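PDB 3W0K: bifunctional endomannanase/endoglucanase from Caldanaerobius polysaccharolyticus, which probably hydrolyses internal beta-linkages of mannan and cellulose chains. Local coordinates for residues P87-I91 and N92-I96. Sequence-based numbering, arbitrary orientation.
Sequences PGYCI and NRNDI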
loop_
_atom_site.group_PDB
_atom_site.type_symbol
_atom_site.label_atom_id
_atom_site.label_comp_id
_atom_site.label_asym_id
_atom_site.label_seq_id
_atom_site.Cartn_x
_atom_site.Cartn_y
_atom_site.Cartn_z
ATOM N N PRO A 87 -2.612 10.764 11.993
ATOM C CA PRO A 87 -2.638 11.251 13.375
ATOM C C PRO A 87 -2.807 10.080 14.342
ATOM O O PRO A 87 -3.821 9.371 14.310
ATOM C CB PRO A 87 -3.868 12.152 13.386
ATOM C CG PRO A 87 -3.819 12.766 12.027
ATOM C CD PRO A 87 -3.483 11.588 11.130
ATOM N N GLY A 88 -1.782 9.845 15.153
ATOM C CA GLY A 88 -1.832 8.766 16.122
ATOM C C GLY A 88 -1.437 7.378 15.651
ATOM O O GLY A 88 -1.627 6.416 16.395
ATOM N N TYR A 89 -0.914 7.245 14.433
ATOM C CA TYR A 89 -0.503 5.922 13.961
ATOM C C TYR A 89 0.347 5.812 12.708
ATOM O O TYR A 89 0.104 6.472 11.706
ATOM C CB TYR A 89 -1.715 4.996 13.741
ATOM C CG TYR A 89 -1.314 3.584 13.335
ATOM C CD1 TYR A 89 -0.690 2.737 14.248
ATOM C CD2 TYR A 89 -1.510 3.115 12.033
ATOM C CE1 TYR A 89 -0.269 1.461 13.883
ATOM C CE2 TYR A 89 -1.088 1.835 11.654
ATOM C CZ TYR A 89 -0.470 1.016 12.588
ATOM O OH TYR A 89 -0.061 -0.257 12.250
ATOM N N CYS A 90 1.322 4.913 12.788
ATOM C CA CYS A 90 2.175 4.536 11.664
ATOM C C CYS A 90 2.695 3.164 12.056
ATOM O O CYS A 90 3.089 2.954 13.204
ATOM C CB CYS A 90 3.344 5.492 11.415
ATOM S SG CYS A 90 4.281 5.030 9.902
ATOM N N ILE A 91 2.652 2.215 11.126
ATOM C CA ILE A 91 3.128 0.871 11.432
ATOM C C ILE A 91 4.627 0.895 11.740
ATOM O O ILE A 91 5.127 0.060 12.495
ATOM C CB ILE A 91 2.784 -0.126 10.308
ATOM C CG1 ILE A 91 3.069 -1.557 10.780
ATOM C CG2 ILE A 91 3.553 0.213 9.039
ATOM C CD1 ILE A 91 2.345 -2.622 9.987
ATOM N N ASN A 92 5.323 1.886 11.186
ATOM C CA ASN A 92 6.751 2.057 11.425
ATOM C C ASN A 92 6.925 3.174 12.443
ATOM O O ASN A 92 6.358 4.259 12.282
ATOM C CB ASN A 92 7.472 2.448 10.133
ATOM C CG ASN A 92 7.294 1.424 9.035
ATOM O OD1 ASN A 92 7.573 0.240 9.221
ATOM N ND2 ASN A 92 6.831 1.878 7.879
ATOM N N ARG A 93 7.699 2.905 13.490
ATOM C CA ARG A 93 7.958 3.890 14.537
ATOM C C ARG A 93 6.692 4.568 15.060
ATOM O O ARG A 93 6.568 5.795 15.039
ATOM C CB ARG A 93 8.963 4.941 14.051
ATOM C CG ARG A 93 10.343 4.381 13.719
ATOM C CD ARG A 93 10.941 3.628 14.905
ATOM N NE ARG A 93 11.032 4.456 16.108
ATOM C CZ ARG A 93 12.041 5.278 16.381
ATOM N NH1 ARG A 93 13.058 5.394 15.536
ATOM N NH2 ARG A 93 12.033 5.984 17.503
ATOM N N ASN A 94 5.748 3.758 15.526
ATOM C CA ASN A 94 4.501 4.281 16.071
ATOM C C ASN A 94 4.783 5.040 17.375
ATOM O O ASN A 94 3.996 5.897 17.785
ATOM C CB ASN A 94 3.522 3.128 16.323
ATOM C CG ASN A 94 2.100 3.598 16.527
ATOM O OD1 ASN A 94 1.677 4.610 15.966
ATOM N ND2 ASN A 94 1.345 2.853 17.324
ATOM N N ASP A 95 5.931 4.752 17.991
ATOM C CA ASP A 95 6.340 5.391 19.245
ATOM C C ASP A 95 6.610 6.889 19.096
ATOM O O ASP A 95 6.657 7.617 20.088
ATOM C CB ASP A 95 7.584 4.698 19.817
ATOM C CG ASP A 95 8.790 4.810 18.900
ATOM O OD1 ASP A 95 8.699 4.364 17.738
ATOM O OD2 ASP A 95 9.829 5.340 19.341
ATOM N N ILE A 96 6.825 7.329 17.856
ATOM C CA ILE A 96 7.080 8.734 17.534
ATOM C C ILE A 96 5.792 9.557 17.667
ATOM O O ILE A 96 5.839 10.774 17.856
ATOM C CB ILE A 96 7.664 8.864 16.090
ATOM C CG1 ILE A 96 9.106 8.354 16.070
ATOM C CG2 ILE A 96 7.585 10.298 15.576
ATOM C CD1 ILE A 96 9.758 8.414 14.700
HETATM O O HOH W 1 -1.439 3.738 17.334
HETATM O O HOH W 2 5.836 0.886 15.207
#
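Asn94 folds its side chain back across the turn to the backbone of Cys90, four residues earlier. A chi1 of -164° turns CG away from the residue's own backbone N and carries OD1 to Cys90 N, which donates to Asn94 OD1 at 3.2 Å, arriving from above the carbonyl plane instead of along a lone pair. The other end of the amide is used too: Asn94 ND2 donates to a water that bridges to Gly88 O, so one asparagine serves the preceding chain twice, the N-H directly and the C=O through the water. The amide plane of Asn94 stands 75° from the Tyr89 ring, with Tyr89 CD1 3.5 Å from Asn94 OD1. This turn belongs to the loop between strand 78-83 and helix 105-121 of the eight-stranded (beta/alpha) barrel, at the C-terminal end of the third strand. With an alanine here in place of the asparagine, Cys90 N would probably lose its side-chain acceptor, the bridging water one of its partners, and the Tyr89 ring the amide beside it. At the bend itself, Cys90 SG, small and polarisable, accepts a weak bond from Asn92 N at 3.6 Å. Asn92 CG lies beside its backbone N (chi1 -59°), which brings the amide against Ile91 CG2, 3.9 Å from Asn92 ND2; asparagine suits the place because that nitrogen also offers an N-H outward, weakly bonded to a bound Tris molecule, probably from the crystallisation liquor.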